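Local coordinates for protein glycoside hydrolase family 61 (Trichoderma reesei QM6a, PDB 5O2X) that probably uses a copper ion to cleave polysaccharide chains such as cellulose by oxidation, as a lytic polysaccharide monooxygenase of family AA9, at residues T74-W79 against N137-V142; D115-L120 against P229-Q234. All blocks are in the same frame, centred on the assembly; numbering follows the deposited sequence.

Contact 1: T74-W79 against N137-V142; sequences TILFQW and NNTWVV. With NAG (2-acetamido-2-deoxy-beta-D-glucopyranose), chain C; MAN (alpha-D-mannopyranose), chain N; MAN (alpha-D-mannopyranose), chain M.
Ile75 and Val142 form one hydrogen-bonded antiparallel pair and Phe77 and Trp140 the next, while Leu76 faces Val141 and Gln78 faces Thr139 in non-hydrogen-bonded pairs. The axes run at 160°, 4.6 Å apart at closest approach. Phe77 N donates to Trp140 O at 2.8 Å, whereas the return bond from Trp140 N to Phe77 O is 3.2 Å. Beyond the strand, Asn138 O still takes Trp79 N, and Asn138 ND2 reaches Trp79 O at 3.0 Å from above the carbonyl plane, while OD1 accepts from Trp84 N. Residues 139-142 belong to an outermost strand of one sheet of the AA9 beta-sandwich, beside 74-79. On the sheet face that holds Phe77 and Val142, Val142 CG1 lies 3.6 Å from Phe77 CE2, approaching obliquely, and the ring stacks on His157. Sugars lie along the face of Leu76 and Gln78. In the preceding loop, Asn137 ND2 is bonded to C1 of N-acetylglucosamine, and the bend in Gln78 at chi2 (72°) brings NE2 to Asn137 O at 2.9 Å, in the amide plane. Its OE1 accepts from O2 of a mannose (2.7 Å), holding the amide at both ends. Thr74 OG1 meets O6 and O4 of a second mannose.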
ATOM      1  N   THR A  74      14.698  -1.278   1.882  1.00  8.13           N
ATOM      2  CA  THR A  74      13.457  -1.289   2.619  1.00  7.53           C
ATOM      3  C   THR A  74      12.825   0.104   2.570  1.00  7.01           C
ATOM      4  O   THR A  74      13.485   1.132   2.501  1.00 10.42           O
ATOM      5  CB  THR A  74      13.533  -1.769   4.048  1.00 10.26           C
ATOM      6  OG1 THR A  74      14.123  -0.794   4.855  1.00 14.05           O
ATOM      7  CG2 THR A  74      14.082  -3.160   4.155  1.00 11.12           C
ATOM      8  N   ILE A  75      11.499   0.083   2.546  1.00  5.69           N
ATOM      9  CA  ILE A  75      10.687   1.305   2.468  1.00  5.25           C
ATOM     10  C   ILE A  75       9.757   1.309   3.676  1.00  4.84           C
ATOM     11  O   ILE A  75       9.013   0.354   3.912  1.00  5.44           O
ATOM     12  CB  ILE A  75       9.872   1.331   1.164  1.00  5.38           C
ATOM     13  CG1 ILE A  75      10.832   1.289  -0.041  1.00  6.14           C
ATOM     14  CG2 ILE A  75       8.981   2.586   1.145  1.00  5.79           C
ATOM     15  CD1 ILE A  75      10.156   1.355  -1.379  1.00  7.32           C
ATOM     16  N   LEU A  76       9.834   2.391   4.428  1.00  4.62           N
ATOM     17  CA  LEU A  76       8.976   2.655   5.579  1.00  4.76           C
ATOM     18  C   LEU A  76       7.870   3.595   5.153  1.00  4.48           C
ATOM     19  O   LEU A  76       8.124   4.656   4.560  1.00  5.32           O
ATOM     20  CB  LEU A  76       9.832   3.241   6.726  1.00  4.81           C
ATOM     21  CG  LEU A  76       9.045   3.637   7.976  1.00  5.19           C
ATOM     22  CD1 LEU A  76       9.910   3.443   9.172  1.00  7.36           C
ATOM     23  CD2 LEU A  76       8.529   5.092   7.877  1.00  6.20           C
ATOM     24  N   PHE A  77       6.629   3.209   5.457  1.00  4.37           N
ATOM     25  CA  PHE A  77       5.443   4.024   5.211  1.00  4.20           C
ATOM     26  C   PHE A  77       5.010   4.657   6.529  1.00  4.29           C
ATOM     27  O   PHE A  77       4.850   3.950   7.517  1.00  4.91           O
ATOM     28  CB  PHE A  77       4.294   3.174   4.703  1.00  4.34           C
ATOM     29  CG  PHE A  77       4.594   2.426   3.442  1.00  4.61           C
ATOM     30  CD1 PHE A  77       4.531   3.019   2.188  1.00  4.66           C
ATOM     31  CD2 PHE A  77       4.955   1.092   3.539  1.00  5.64           C
ATOM     32  CE1 PHE A  77       4.820   2.286   1.060  1.00  5.51           C
ATOM     33  CE2 PHE A  77       5.212   0.341   2.434  1.00  6.16           C
ATOM     34  CZ  PHE A  77       5.151   0.925   1.191  1.00  6.48           C
ATOM     35  N   GLN A  78       4.795   5.977   6.528  1.00  4.19           N
ATOM     36  CA  GLN A  78       4.359   6.716   7.725  1.00  3.85           C
ATOM     37  C   GLN A  78       2.922   7.172   7.563  1.00  4.08           C
ATOM     38  O   GLN A  78       2.645   8.067   6.752  1.00  4.56           O
ATOM     39  CB  GLN A  78       5.254   7.915   7.935  1.00  4.18           C
ATOM     40  CG  GLN A  78       4.864   8.785   9.143  1.00  4.41           C
ATOM     41  CD  GLN A  78       5.190   8.079  10.433  1.00  4.49           C
ATOM     42  OE1 GLN A  78       6.378   7.892  10.757  1.00  4.93           O
ATOM     43  NE2 GLN A  78       4.164   7.648  11.173  1.00  4.69           N
ATOM     44  N   TRP A  79       2.012   6.579   8.335  1.00  3.85           N
ATOM     45  CA  TRP A  79       0.592   6.957   8.343  1.00  3.93           C
ATOM     46  C   TRP A  79       0.338   8.034   9.402  1.00  4.04           C
ATOM     47  O   TRP A  79       0.935   7.994  10.493  1.00  4.53           O
ATOM     48  CB  TRP A  79      -0.257   5.735   8.625  1.00  3.96           C
ATOM     49  CG  TRP A  79      -0.356   4.770   7.489  1.00  4.08           C
ATOM     50  CD1 TRP A  79       0.511   3.774   7.148  1.00  4.57           C
ATOM     51  CD2 TRP A  79      -1.405   4.730   6.498  1.00  4.15           C
ATOM     52  NE1 TRP A  79       0.054   3.129   6.028  1.00  4.61           N
ATOM     53  CE2 TRP A  79      -1.121   3.685   5.619  1.00  4.26           C
ATOM     54  CE3 TRP A  79      -2.582   5.469   6.302  1.00  4.60           C
ATOM     55  CZ2 TRP A  79      -1.962   3.368   4.551  1.00  4.59           C
ATOM     56  CZ3 TRP A  79      -3.411   5.156   5.264  1.00  4.71           C
ATOM     57  CH2 TRP A  79      -3.112   4.109   4.386  1.00  4.82           C
ATOM     58  N   ASN A 137       4.757   3.373  15.960  1.00  4.88           N
ATOM     59  CA  ASN A 137       4.477   4.774  15.651  1.00  4.85           C
ATOM     60  C   ASN A 137       3.869   4.946  14.264  1.00  4.44           C
ATOM     61  O   ASN A 137       4.214   5.890  13.539  1.00  4.44           O
ATOM     62  CB  ASN A 137       5.666   5.717  15.847  1.00  5.31           C
ATOM     63  CG  ASN A 137       5.210   7.162  15.891  1.00  5.67           C
ATOM     64  OD1 ASN A 137       4.183   7.467  16.520  1.00  6.29           O
ATOM     65  ND2 ASN A 137       5.950   8.054  15.254  1.00  5.90           N
ATOM     66  N   ASN A 138       2.899   4.085  13.925  1.00  4.21           N
ATOM     67  CA  ASN A 138       2.133   4.253  12.720  1.00  4.30           C
ATOM     68  C   ASN A 138       2.926   4.020  11.439  1.00  4.41           C
ATOM     69  O   ASN A 138       2.701   4.655  10.416  1.00  5.12           O
ATOM     70  CB  ASN A 138       1.403   5.626  12.661  1.00  4.60           C
ATOM     71  CG  ASN A 138      -0.050   5.565  13.010  1.00  4.21           C
ATOM     72  OD1 ASN A 138      -0.484   4.776  13.869  1.00  5.46           O
ATOM     73  ND2 ASN A 138      -0.826   6.399  12.329  1.00  4.64           N
ATOM     74  N   THR A 139       3.849   3.036  11.504  1.00  4.19           N
ATOM     75  CA  THR A 139       4.666   2.726  10.350  1.00  4.12           C
ATOM     76  C   THR A 139       4.516   1.274   9.960  1.00  4.02           C
ATOM     77  O   THR A 139       4.164   0.399  10.762  1.00  4.22           O
ATOM     78  CB  THR A 139       6.146   3.066  10.561  1.00  3.97           C
ATOM     79  OG1 THR A 139       6.741   2.213  11.549  1.00  4.43           O
ATOM     80  CG2 THR A 139       6.337   4.524  10.924  1.00  4.34           C
ATOM     81  N   TRP A 140       4.872   1.011   8.694  1.00  4.13           N
ATOM     82  CA  TRP A 140       4.988  -0.347   8.134  1.00  4.19           C
ATOM     83  C   TRP A 140       6.217  -0.354   7.284  1.00  4.32           C
ATOM     84  O   TRP A 140       6.485   0.623   6.561  1.00  4.55           O
ATOM     85  CB  TRP A 140       3.762  -0.720   7.305  1.00  4.38           C
ATOM     86  CG  TRP A 140       3.735  -2.152   6.900  1.00  4.26           C
ATOM     87  CD1 TRP A 140       4.051  -2.694   5.670  1.00  4.34           C
ATOM     88  CD2 TRP A 140       3.449  -3.262   7.749  1.00  4.21           C
ATOM     89  NE1 TRP A 140       3.947  -4.049   5.705  1.00  4.63           N
ATOM     90  CE2 TRP A 140       3.590  -4.448   6.965  1.00  4.68           C
ATOM     91  CE3 TRP A 140       3.077  -3.387   9.092  1.00  5.04           C
ATOM     92  CZ2 TRP A 140       3.357  -5.728   7.489  1.00  5.17           C
ATOM     93  CZ3 TRP A 140       2.834  -4.634   9.596  1.00  5.65           C
ATOM     94  CH2 TRP A 140       2.998  -5.789   8.820  1.00  5.92           C
ATOM     95  N   VAL A 141       6.976  -1.467   7.299  1.00  4.34           N
ATOM     96  CA  VAL A 141       8.187  -1.638   6.500  0.81  4.68           C
ATOM     97  C   VAL A 141       7.988  -2.746   5.496  1.00  4.29           C
ATOM     98  O   VAL A 141       7.574  -3.845   5.866  1.00  4.76           O
ATOM     99  CB  VAL A 141       9.393  -1.961   7.408  0.81  5.96           C
ATOM    100  CG1 VAL A 141      10.658  -2.205   6.579  0.81  6.43           C
ATOM    101  CG2 VAL A 141       9.610  -0.804   8.374  0.81  7.03           C
ATOM    102  N   VAL A 142       8.307  -2.464   4.217  0.93  5.03           N
ATOM    103  CA  VAL A 142       8.328  -3.494   3.152  0.93  5.26           C
ATOM    104  C   VAL A 142       9.721  -3.507   2.553  0.93  5.47           C
ATOM    105  O   VAL A 142      10.369  -2.480   2.452  0.93  6.78           O
ATOM    106  CB  VAL A 142       7.202  -3.236   2.102  0.93  5.86           C
ATOM    107  CG1 VAL A 142       7.539  -2.056   1.210  0.93  6.09           C
ATOM    108  CG2 VAL A 142       6.885  -4.489   1.290  0.93  6.69           C
TER
HETATM  109  C1  NAG C 302       5.579   9.465  15.164  0.85  5.59           C
HETATM  110  C2  NAG C 302       6.715  10.406  15.431  0.85  5.50           C
HETATM  111  C3  NAG C 302       6.177  11.832  15.346  0.85  6.62           C
HETATM  112  C4  NAG C 302       5.513  12.099  14.026  0.85  6.68           C
HETATM  113  C5  NAG C 302       4.507  11.009  13.687  0.85  6.92           C
HETATM  114  C6  NAG C 302       4.053  11.078  12.259  0.85  7.85           C
HETATM  115  C7  NAG C 302       8.607  10.224  16.949  0.85  5.95           C
HETATM  116  C8  NAG C 302       9.056   9.941  18.348  0.85  7.06           C
HETATM  117  N2  NAG C 302       7.300  10.148  16.724  0.85  5.58           N
HETATM  118  O3  NAG C 302       7.209  12.805  15.573  0.85  7.34           O
HETATM  119  O4  NAG C 302       4.835  13.372  14.025  0.85  8.56           O
HETATM  120  O5  NAG C 302       5.125   9.696  13.837  0.85  5.76           O
HETATM  121  O6  NAG C 302       5.147  11.052  11.355  0.85  8.03           O
HETATM  122  O7  NAG C 302       9.412  10.484  16.040  0.85  6.54           O
HETATM  123  C1  MAN N 313      15.364   2.755   9.089  0.58  6.80           C
HETATM  124  C2  MAN N 313      15.442   3.377   7.704  0.58  6.04           C
HETATM  125  C3  MAN N 313      14.135   3.098   6.928  0.58  5.92           C
HETATM  126  C4  MAN N 313      13.886   1.606   6.897  0.58  6.12           C
HETATM  127  C5  MAN N 313      13.820   1.100   8.333  0.58  7.14           C
HETATM  128  C6  MAN N 313      13.651  -0.389   8.423  0.58  8.58           C
HETATM  129  O2  MAN N 313      16.536   2.858   6.974  0.58  6.60           O
HETATM  130  O3  MAN N 313      14.240   3.657   5.622  0.58  5.96           O
HETATM  131  O4  MAN N 313      12.665   1.358   6.215  0.58  6.78           O
HETATM  132  O5  MAN N 313      15.019   1.386   9.029  0.58  7.27           O
HETATM  133  O6  MAN N 313      14.652  -1.066   7.619  0.58 10.47           O
HETATM  134  C1  MAN M 312       8.697   5.479  13.493  1.00  5.09           C
HETATM  135  C2  MAN M 312       8.877   6.730  12.679  1.00  5.28           C
HETATM  136  C3  MAN M 312      10.215   7.379  12.959  1.00  5.14           C
HETATM  137  C4  MAN M 312      10.448   7.576  14.435  1.00  5.39           C
HETATM  138  C5  MAN M 312      10.171   6.282  15.190  1.00  5.48           C
HETATM  139  C6  MAN M 312      10.203   6.463  16.688  1.00  6.99           C
HETATM  140  O2  MAN M 312       7.814   7.619  13.037  1.00  5.89           O
HETATM  141  O3  MAN M 312      10.312   8.642  12.284  1.00  6.12           O
HETATM  142  O4  MAN M 312      11.815   7.962  14.638  1.00  6.32           O
HETATM  143  O5  MAN M 312       8.901   5.727  14.863  1.00  5.20           O
HETATM  144  O6  MAN M 312      10.114   5.203  17.354  1.00  9.66           O

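Contact 2: D115-L120 against P229-Q234. With MAN (alpha-D-mannopyranose), chain L; MAN (alpha-D-mannopyranose), chain I.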
ATOM      1  N   ASP A 115       4.140  -8.432   0.039  1.00  4.36           N
ATOM      2  CA  ASP A 115       3.996  -8.806   1.440  1.00  4.51           C
ATOM      3  C   ASP A 115       2.532  -8.797   1.787  1.00  4.25           C
ATOM      4  O   ASP A 115       1.665  -8.313   1.040  1.00  4.42           O
ATOM      5  CB  ASP A 115       4.868  -7.978   2.416  1.00  4.74           C
ATOM      6  CG  ASP A 115       4.291  -6.665   2.883  1.00  4.70           C
ATOM      7  OD1 ASP A 115       3.376  -6.156   2.208  1.00  5.04           O
ATOM      8  OD2 ASP A 115       4.782  -6.142   3.915  1.00  5.42           O
ATOM      9  N   GLY A 116       2.218  -9.386   2.955  1.00  4.46           N
ATOM     10  CA  GLY A 116       0.850  -9.397   3.426  1.00  4.54           C
ATOM     11  C   GLY A 116       0.784 -10.058   4.772  1.00  4.69           C
ATOM     12  O   GLY A 116       1.194 -11.214   4.929  1.00  5.59           O
ATOM     13  N   VAL A 117       0.254  -9.314   5.755  1.00  4.52           N
ATOM     14  CA  VAL A 117       0.072  -9.819   7.117  1.00  4.28           C
ATOM     15  C   VAL A 117      -1.357  -9.599   7.521  1.00  4.69           C
ATOM     16  O   VAL A 117      -1.928  -8.504   7.282  1.00  4.94           O
ATOM     17  CB  VAL A 117       1.035  -9.104   8.099  1.00  4.90           C
ATOM     18  CG1 VAL A 117       0.832  -9.573   9.536  1.00  5.40           C
ATOM     19  CG2 VAL A 117       2.485  -9.357   7.690  1.00  5.54           C
ATOM     20  N   GLY A 118      -1.954 -10.610   8.145  1.00  5.12           N
ATOM     21  CA  GLY A 118      -3.329 -10.556   8.531  1.00  5.40           C
ATOM     22  C   GLY A 118      -3.541 -10.625  10.030  1.00  5.05           C
ATOM     23  O   GLY A 118      -3.144  -9.709  10.772  1.00  5.60           O
ATOM     24  N   LEU A 119      -4.184 -11.705  10.461  1.00  5.23           N
ATOM     25  CA  LEU A 119      -4.493 -11.966  11.841  1.00  6.32           C
ATOM     26  C   LEU A 119      -3.306 -12.657  12.482  1.00  6.66           C
ATOM     27  O   LEU A 119      -2.946 -13.775  12.092  1.00  8.48           O
ATOM     28  CB  LEU A 119      -5.745 -12.842  11.908  1.00  7.20           C
ATOM     29  CG  LEU A 119      -6.203 -13.266  13.298  1.00  7.44           C
ATOM     30  CD1 LEU A 119      -6.611 -12.094  14.169  1.00  7.66           C
ATOM     31  CD2 LEU A 119      -7.354 -14.228  13.129  1.00  9.34           C
ATOM     32  N   LEU A 120      -2.730 -12.031  13.468  0.69  7.27           N
ATOM     33  CA  LEU A 120      -1.556 -12.584  14.109  0.69  8.05           C
ATOM     34  C   LEU A 120      -1.893 -13.553  15.194  0.69  9.08           C
ATOM     35  O   LEU A 120      -1.126 -14.507  15.444  0.69  9.82           O
ATOM     36  CB  LEU A 120      -0.697 -11.436  14.574  0.69  8.64           C
ATOM     37  CG  LEU A 120      -0.127 -10.681  13.332  0.69  9.17           C
ATOM     38  CD1 LEU A 120       0.536  -9.432  13.790  0.69  9.88           C
ATOM     39  CD2 LEU A 120       0.871 -11.569  12.593  0.69  9.31           C
ATOM     40  N   PRO A 229       9.482 -13.423   2.124  1.00  8.14           N
ATOM     41  CA  PRO A 229       8.825 -13.524   3.428  1.00  8.75           C
ATOM     42  C   PRO A 229       7.501 -12.757   3.380  1.00  7.20           C
ATOM     43  O   PRO A 229       7.450 -11.703   2.754  1.00  7.56           O
ATOM     44  CB  PRO A 229       9.861 -12.883   4.371  1.00  9.61           C
ATOM     45  CG  PRO A 229      10.550 -11.902   3.532  1.00 10.15           C
ATOM     46  CD  PRO A 229      10.629 -12.509   2.172  1.00  9.52           C
ATOM     47  N   THR A 230       6.493 -13.221   4.076  1.00  6.40           N
ATOM     48  CA  THR A 230       5.226 -12.472   4.015  1.00  6.16           C
ATOM     49  C   THR A 230       5.290 -11.158   4.775  1.00  5.75           C
ATOM     50  O   THR A 230       4.440 -10.289   4.552  1.00  5.78           O
ATOM     51  CB  THR A 230       4.019 -13.300   4.436  1.00  6.87           C
ATOM     52  OG1 THR A 230       4.210 -13.631   5.812  1.00  7.07           O
ATOM     53  CG2 THR A 230       3.869 -14.558   3.580  1.00  7.48           C
ATOM     54  N   SER A 231       6.294 -10.993   5.632  1.00  5.35           N
ATOM     55  CA  SER A 231       6.680  -9.686   6.117  1.00  4.88           C
ATOM     56  C   SER A 231       8.144  -9.748   6.497  1.00  5.28           C
ATOM     57  O   SER A 231       8.627 -10.824   6.901  1.00  6.04           O
ATOM     58  CB  SER A 231       5.832  -9.231   7.315  1.00  4.98           C
ATOM     59  OG  SER A 231       5.931 -10.136   8.430  1.00  5.08           O
ATOM     60  N   VAL A 232       8.806  -8.613   6.395  1.00  5.25           N
ATOM     61  CA  VAL A 232      10.137  -8.473   6.982  1.00  5.81           C
ATOM     62  C   VAL A 232      10.010  -7.846   8.375  1.00  5.23           C
ATOM     63  O   VAL A 232       8.940  -7.364   8.769  1.00  5.12           O
ATOM     64  CB  VAL A 232      11.088  -7.653   6.101  1.00  6.67           C
ATOM     65  CG1 VAL A 232      11.334  -8.365   4.778  1.00  7.44           C
ATOM     66  CG2 VAL A 232      10.617  -6.186   5.888  1.00  6.76           C
ATOM     67  N   ALA A 233      11.077  -7.916   9.152  1.00  6.30           N
ATOM     68  CA  ALA A 233      11.003  -7.475  10.534  1.00  6.62           C
ATOM     69  C   ALA A 233      10.556  -6.001  10.596  1.00  6.10           C
ATOM     70  O   ALA A 233      11.163  -5.112   9.993  1.00  7.31           O
ATOM     71  CB  ALA A 233      12.325  -7.646  11.243  1.00  8.51           C
ATOM     72  N   GLN A 234       9.489  -5.772  11.352  1.00  5.55           N
ATOM     73  CA  GLN A 234       8.925  -4.432  11.536  1.00  5.43           C
ATOM     74  C   GLN A 234       9.671  -3.661  12.619  1.00  6.32           C
ATOM     75  O   GLN A 234      10.225  -4.233  13.534  1.00  9.13           O
ATOM     76  CB  GLN A 234       7.458  -4.522  11.901  1.00  4.93           C
ATOM     77  CG  GLN A 234       6.638  -5.219  10.811  1.00  5.17           C
ATOM     78  CD  GLN A 234       6.680  -4.447   9.514  1.00  4.90           C
ATOM     79  OE1 GLN A 234       6.339  -3.239   9.480  1.00  4.86           O
ATOM     80  NE2 GLN A 234       7.158  -5.066   8.464  1.00  5.34           N
TER
HETATM   81  C1  MAN L 311       6.779  -9.668   9.464  1.00  4.79           C
HETATM   82  C2  MAN L 311       7.304 -10.875  10.224  1.00  4.84           C
HETATM   83  C3  MAN L 311       6.193 -11.585  10.979  1.00  5.03           C
HETATM   84  C4  MAN L 311       5.461 -10.619  11.893  1.00  4.94           C
HETATM   85  C5  MAN L 311       4.979  -9.424  11.062  1.00  5.00           C
HETATM   86  C6  MAN L 311       4.378  -8.340  11.929  1.00  5.64           C
HETATM   87  O2  MAN L 311       8.337 -10.443  11.114  1.00  4.90           O
HETATM   88  O3  MAN L 311       6.714 -12.701  11.731  1.00  5.55           O
HETATM   89  O4  MAN L 311       4.316 -11.198  12.493  1.00  5.29           O
HETATM   90  O5  MAN L 311       6.068  -8.815  10.355  1.00  4.96           O
HETATM   91  O6  MAN L 311       5.300  -7.857  12.923  1.00  6.02           O
HETATM   92  C1  MAN I 308       3.066 -13.510   6.632  0.56  7.88           C
HETATM   93  C2  MAN I 308       3.723 -13.411   8.004  0.56  8.51           C
HETATM   94  C3  MAN I 308       4.441 -14.727   8.373  0.56  8.82           C
HETATM   95  C4  MAN I 308       3.400 -15.857   8.218  0.56 10.22           C
HETATM   96  C5  MAN I 308       2.874 -15.924   6.792  0.56 10.29           C
HETATM   97  C6  MAN I 308       1.870 -17.065   6.546  0.56 12.68           C
HETATM   98  O2  MAN I 308       2.657 -13.083   8.923  0.56 10.71           O
HETATM   99  O3  MAN I 308       4.942 -14.696   9.705  0.56  9.69           O
HETATM  100  O4  MAN I 308       4.021 -17.116   8.522  0.56 12.65           O
HETATM  101  O5  MAN I 308       2.263 -14.656   6.509  0.56  9.64           O
HETATM  102  O6  MAN I 308       0.573 -16.784   7.091  0.56 18.55           O
HETATM  103  O   HOH W   1       7.125  -6.523   5.167  0.95  4.79           O
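An O-glycosylated run of the C-terminal extension, probably part of the predicted linker, lies here against a strand of the catalytic domain, Thr230 and Ser231 meeting Asp115, Gly116 and Val117. One direct hydrogen bond joins the backbones: Gly116 N to Thr230 O, 2.9 Å. The same oxygen is 3.2 Å from Asp115 CB. Val117 CG2 presses tightly on Ser231 CB (3.4 Å), the first torsion of the valine (chi1 178°) turning this branch onto the serine. Thr230 OG1 and Ser231 OG each carry a mannose. A water bridges the segments, donating to Asp115 OD2 and accepting from Val232 N; OD2 also takes the indole N-H of Trp140. Gln234 folds back, bent at chi2 (-62°), and NE2 donates to Val232 O at 2.9 Å from above the carbonyl plane, while OE1 accepts from Val141 N. With a leucine in place of Gln234, Val141 N would probably lose its acceptor and Val232 O its donor, leaving this turn of the chain less firmly fixed. Such mannosylated serines and threonines are typical of fungal linkers, here laid down as an integral part of the catalytic domain.

Overall arrangement
The sheet and the extension differ in how they are bonded. Contact 1 is a regular strand pairing between neighbours of one sheet, closed by repeated backbone bonds. Contact 2 sets an irregular segment on a strand of the other sheet and relies on one direct backbone bond, a bridging water and a tight carbon contact. Both are largely buried, though in contact 2 Thr230 is partly exposed and carries its sugar toward the outside. Both hold glycans, N-linked in 137-142 and O-linked in 229-234. Their centres are 12 Å apart. Besides the two bonds by which contact 2 meets the outermost strand, the indole of Trp140 packs on Val117, so 229-234 touches both sheets where they come together.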